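Local atomic coordinates of hydrogenase (NiFe) small subunit HydA (Allochromatium vinosum, PDB entry 3MYR), a protein that probably serves as the electron-transfer subunit of a [NiFe] hydrogenase, carrying two [4Fe-4S] clusters and one [3Fe-4S] cluster for hydrogen oxidation coupled to acceptor reduction. Residues S5-T18 against N64-P77. Numbering follows the deposited sequence.
Sequences SVIWLSFQECTGCT and NRGQYLVIVDGSIP. With SF4 (iron/sulfur cluster), chain I.
Trp8 and Ile71 meet on one face of a pair of parallel strands, 5-10 and 69-73. Ile71 CG2 sits over the six-membered ring of Trp8 in a CH-pi contact, 3.7 Å from the ring centroid and 15° off its normal. The indole reaches this methyl because its CG lies anti to the backbone N (chi1 -170°). His42 stacks on the same indole. With an alanine in place of Trp8, Ile71 CG2 would probably lose its aromatic cover and His42 its stacking partner. On the opposite face of the sheet, Leu9 CD1 packs against Val70 CG1 at 3.7 Å. Farther along, Phe11 CD2 touches Val72 CG1 and Ile76 CG1. Six backbone hydrogen bonds join the strands in an alternating ladder from Ser5 O to Asp73 O.

These are neighbouring strands of the parallel core of the flavodoxin-like N-terminal domain. Helix 50-63 belongs to the connection between them. As is common in such folds, the cofactor lies at the C-terminal ends of the strands. Cys14 SG binds iron FE4 and Cys17 SG binds FE2 of the proximal [4Fe-4S] cluster, each at 2.3 Å; Cys113 and Cys147 complete the site. The carboxylate of Asp73 is wedged between Glu13 and Cys17, with OD1 3.4 Å from Cys17 CB. Its OD2 faces Glu13 OE2 at 3.4 Å, two acceptors with no hydrogen bond between them. Beyond, Ser75 OG donates to Gln12 OE1 from above the amide plane (2.7 Å). Gln12 NE2 bonds to Thr127 and to Val38 of the large subunit.

Packing is looser at the other end. Asn64 is partly exposed. Asn64 ND2 touches Ser5 CB at 3.5 Å and gives its hydrogen bond to Ala60 O, while Arg65 and Gln67 are exposed to solvent.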
# COMPACT_ATOMS: atom_id res chain seq x y z
N SER A 5 -21.09 15.90 -7.41
CA SER A 5 -20.48 14.64 -7.81
C SER A 5 -18.96 14.70 -8.01
O SER A 5 -18.42 15.68 -8.57
CB SER A 5 -21.13 14.18 -9.08
OG SER A 5 -20.50 13.00 -9.57
N VAL A 6 -18.28 13.65 -7.50
CA VAL A 6 -16.82 13.53 -7.60
C VAL A 6 -16.42 12.17 -8.18
O VAL A 6 -16.90 11.12 -7.73
CB VAL A 6 -16.16 13.76 -6.25
CG1 VAL A 6 -14.64 13.49 -6.40
CG2 VAL A 6 -16.46 15.22 -5.74
N ILE A 7 -15.64 12.18 -9.26
CA ILE A 7 -15.17 10.97 -9.85
C ILE A 7 -13.65 10.91 -9.67
O ILE A 7 -12.94 11.86 -10.07
CB ILE A 7 -15.47 10.92 -11.34
CG1 ILE A 7 -17.01 10.77 -11.53
CG2 ILE A 7 -14.81 9.60 -11.96
CD1 ILE A 7 -17.44 10.91 -13.01
N TRP A 8 -13.16 9.83 -9.04
CA TRP A 8 -11.76 9.67 -8.71
C TRP A 8 -11.16 8.67 -9.71
O TRP A 8 -11.57 7.49 -9.74
CB TRP A 8 -11.60 9.16 -7.27
CG TRP A 8 -10.15 9.22 -6.84
CD1 TRP A 8 -9.12 8.40 -7.31
CD2 TRP A 8 -9.55 10.10 -5.88
NE1 TRP A 8 -7.96 8.69 -6.63
CE2 TRP A 8 -8.19 9.74 -5.78
CE3 TRP A 8 -10.06 11.12 -5.03
CZ2 TRP A 8 -7.32 10.36 -4.86
CZ3 TRP A 8 -9.18 11.78 -4.21
CH2 TRP A 8 -7.82 11.37 -4.11
N LEU A 9 -10.25 9.14 -10.58
CA LEU A 9 -9.61 8.22 -11.56
C LEU A 9 -8.25 7.86 -11.04
O LEU A 9 -7.44 8.77 -10.68
CB LEU A 9 -9.46 8.90 -12.93
CG LEU A 9 -10.77 9.42 -13.57
CD1 LEU A 9 -10.51 10.18 -14.88
CD2 LEU A 9 -11.63 8.18 -13.76
N SER A 10 -7.93 6.57 -11.03
CA SER A 10 -6.61 6.10 -10.54
C SER A 10 -5.85 5.50 -11.72
O SER A 10 -6.32 4.53 -12.30
CB SER A 10 -6.84 5.00 -9.47
OG SER A 10 -7.54 5.58 -8.40
N PHE A 11 -4.71 6.07 -12.09
CA PHE A 11 -4.06 5.58 -13.34
C PHE A 11 -2.69 4.93 -13.01
O PHE A 11 -2.66 3.92 -12.25
CB PHE A 11 -3.98 6.77 -14.32
CG PHE A 11 -5.35 7.21 -14.88
CD1 PHE A 11 -6.28 6.26 -15.29
CD2 PHE A 11 -5.66 8.55 -15.06
CE1 PHE A 11 -7.48 6.63 -15.93
CE2 PHE A 11 -6.88 8.94 -15.66
CZ PHE A 11 -7.79 7.98 -16.10
N GLN A 12 -1.57 5.58 -13.32
CA GLN A 12 -0.28 4.97 -12.92
C GLN A 12 0.11 5.51 -11.54
O GLN A 12 1.05 6.36 -11.40
CB GLN A 12 0.84 5.27 -13.92
CG GLN A 12 0.56 4.71 -15.34
CD GLN A 12 1.72 5.11 -16.22
OE1 GLN A 12 1.86 6.29 -16.54
NE2 GLN A 12 2.56 4.14 -16.64
N GLU A 13 -0.64 5.09 -10.53
CA GLU A 13 -0.40 5.64 -9.20
C GLU A 13 0.13 4.52 -8.28
O GLU A 13 0.04 3.29 -8.61
CB GLU A 13 -1.66 6.24 -8.57
CG GLU A 13 -2.97 5.64 -8.99
CD GLU A 13 -3.48 4.45 -8.18
OE1 GLU A 13 -3.69 3.32 -8.78
OE2 GLU A 13 -3.91 4.68 -7.03
N CYS A 14 0.55 4.93 -7.08
CA CYS A 14 1.00 3.91 -6.13
C CYS A 14 -0.05 3.80 -5.00
O CYS A 14 0.10 3.00 -4.09
CB CYS A 14 2.40 4.36 -5.61
SG CYS A 14 2.31 5.62 -4.24
N THR A 15 -1.09 4.66 -5.06
CA THR A 15 -2.23 4.73 -4.13
C THR A 15 -1.86 5.52 -2.85
O THR A 15 -2.71 5.77 -2.00
CB THR A 15 -2.94 3.33 -3.87
OG1 THR A 15 -3.24 2.68 -5.14
CG2 THR A 15 -4.32 3.48 -3.06
N GLY A 16 -0.63 5.99 -2.76
CA GLY A 16 -0.26 6.99 -1.74
C GLY A 16 -1.17 8.20 -1.63
O GLY A 16 -1.43 8.69 -0.50
N CYS A 17 -1.68 8.68 -2.77
CA CYS A 17 -2.48 9.88 -2.71
C CYS A 17 -3.84 9.60 -2.10
O CYS A 17 -4.38 10.42 -1.36
CB CYS A 17 -2.59 10.58 -4.12
SG CYS A 17 -0.94 11.14 -4.71
N THR A 18 -4.43 8.44 -2.42
CA THR A 18 -5.67 8.07 -1.75
C THR A 18 -5.46 7.81 -0.25
O THR A 18 -6.26 8.23 0.58
CB THR A 18 -6.30 6.77 -2.45
OG1 THR A 18 -6.88 7.22 -3.67
CG2 THR A 18 -7.37 6.12 -1.52
N ASN A 64 -24.63 14.41 -14.14
CA ASN A 64 -24.06 15.61 -13.56
C ASN A 64 -23.25 16.37 -14.58
O ASN A 64 -22.29 17.08 -14.23
CB ASN A 64 -23.16 15.19 -12.41
CG ASN A 64 -23.94 14.54 -11.30
OD1 ASN A 64 -24.72 15.18 -10.65
ND2 ASN A 64 -23.78 13.24 -11.14
N ARG A 65 -23.63 16.20 -15.84
CA ARG A 65 -22.88 16.74 -16.96
C ARG A 65 -22.61 18.21 -16.75
O ARG A 65 -23.51 18.92 -16.36
CB ARG A 65 -23.67 16.54 -18.25
CG ARG A 65 -23.04 17.11 -19.48
CD ARG A 65 -24.18 17.53 -20.42
NE ARG A 65 -23.79 17.74 -21.81
CZ ARG A 65 -23.46 16.77 -22.67
NH1 ARG A 65 -23.41 15.50 -22.26
NH2 ARG A 65 -23.15 17.09 -23.93
N GLY A 66 -21.36 18.65 -16.93
CA GLY A 66 -20.97 20.04 -16.73
C GLY A 66 -20.66 20.34 -15.28
O GLY A 66 -20.18 21.39 -14.98
N GLN A 67 -20.95 19.44 -14.34
CA GLN A 67 -20.99 19.86 -12.92
C GLN A 67 -20.06 19.01 -12.10
O GLN A 67 -19.73 19.38 -11.02
CB GLN A 67 -22.40 19.76 -12.26
CG GLN A 67 -23.54 20.58 -12.97
CD GLN A 67 -23.24 22.09 -13.02
OE1 GLN A 67 -22.88 22.73 -12.01
NE2 GLN A 67 -23.33 22.66 -14.23
N TYR A 68 -19.67 17.83 -12.56
CA TYR A 68 -18.90 16.97 -11.65
C TYR A 68 -17.40 17.36 -11.56
O TYR A 68 -16.83 17.91 -12.50
CB TYR A 68 -19.14 15.49 -11.96
CG TYR A 68 -18.71 15.12 -13.38
CD1 TYR A 68 -17.39 14.75 -13.66
CD2 TYR A 68 -19.61 15.18 -14.44
CE1 TYR A 68 -17.01 14.41 -14.99
CE2 TYR A 68 -19.26 14.83 -15.77
CZ TYR A 68 -17.96 14.46 -16.02
OH TYR A 68 -17.62 14.16 -17.32
N LEU A 69 -16.77 17.02 -10.46
CA LEU A 69 -15.35 17.21 -10.31
C LEU A 69 -14.62 15.89 -10.61
O LEU A 69 -15.06 14.82 -10.17
CB LEU A 69 -15.15 17.52 -8.83
CG LEU A 69 -14.04 18.37 -8.28
CD1 LEU A 69 -13.49 17.69 -7.06
CD2 LEU A 69 -12.92 18.90 -9.22
N VAL A 70 -13.51 15.94 -11.34
CA VAL A 70 -12.73 14.74 -11.55
C VAL A 70 -11.44 14.95 -10.71
O VAL A 70 -10.83 16.03 -10.75
CB VAL A 70 -12.39 14.54 -13.06
CG1 VAL A 70 -11.47 13.34 -13.29
CG2 VAL A 70 -13.68 14.33 -13.83
N ILE A 71 -11.08 13.97 -9.89
CA ILE A 71 -9.74 13.97 -9.27
C ILE A 71 -8.94 12.84 -9.93
O ILE A 71 -9.50 11.74 -10.20
CB ILE A 71 -9.86 13.74 -7.77
CG1 ILE A 71 -10.75 14.90 -7.20
CG2 ILE A 71 -8.47 13.70 -7.13
CD1 ILE A 71 -11.00 14.82 -5.70
N VAL A 72 -7.70 13.15 -10.36
CA VAL A 72 -6.88 12.10 -11.03
C VAL A 72 -5.64 11.90 -10.17
O VAL A 72 -4.96 12.87 -9.79
CB VAL A 72 -6.35 12.54 -12.39
CG1 VAL A 72 -5.47 11.44 -13.01
CG2 VAL A 72 -7.44 12.94 -13.31
N ASP A 73 -5.34 10.63 -9.94
CA ASP A 73 -4.21 10.15 -9.18
C ASP A 73 -3.34 9.38 -10.22
O ASP A 73 -3.85 8.47 -10.87
CB ASP A 73 -4.76 9.12 -8.14
CG ASP A 73 -3.77 8.83 -7.12
OD1 ASP A 73 -2.68 9.41 -7.29
OD2 ASP A 73 -3.98 8.02 -6.20
N GLY A 74 -2.01 9.64 -10.30
CA GLY A 74 -1.13 8.87 -11.22
C GLY A 74 -0.94 9.54 -12.57
O GLY A 74 -1.80 10.29 -13.02
N SER A 75 0.15 9.22 -13.24
CA SER A 75 0.42 9.67 -14.60
C SER A 75 -0.36 8.80 -15.57
O SER A 75 -0.98 7.81 -15.18
CB SER A 75 1.94 9.64 -14.89
OG SER A 75 2.36 8.28 -14.73
N ILE A 76 -0.43 9.24 -16.81
CA ILE A 76 -1.16 8.54 -17.86
C ILE A 76 -0.19 8.28 -19.04
O ILE A 76 0.44 9.24 -19.53
CB ILE A 76 -2.27 9.48 -18.37
CG1 ILE A 76 -3.19 9.89 -17.16
CG2 ILE A 76 -3.11 8.81 -19.49
CD1 ILE A 76 -2.86 11.32 -16.54
N PRO A 77 -0.14 7.04 -19.55
CA PRO A 77 0.67 6.86 -20.76
C PRO A 77 -0.01 7.60 -21.86
O PRO A 77 -1.23 7.41 -22.11
CB PRO A 77 0.63 5.35 -21.02
CG PRO A 77 0.26 4.73 -19.63
CD PRO A 77 -0.66 5.76 -19.00
FE1 SF4 I . 3.80 9.81 -5.09
FE2 SF4 I . 1.02 10.07 -5.27
FE3 SF4 I . 2.59 9.54 -7.56
FE4 SF4 I . 2.14 7.69 -5.26
S1 SF4 I . 0.59 8.46 -6.97
S2 SF4 I . 3.95 8.06 -6.54
S3 SF4 I . 2.33 9.18 -3.55
S4 SF4 I . 2.69 11.39 -6.27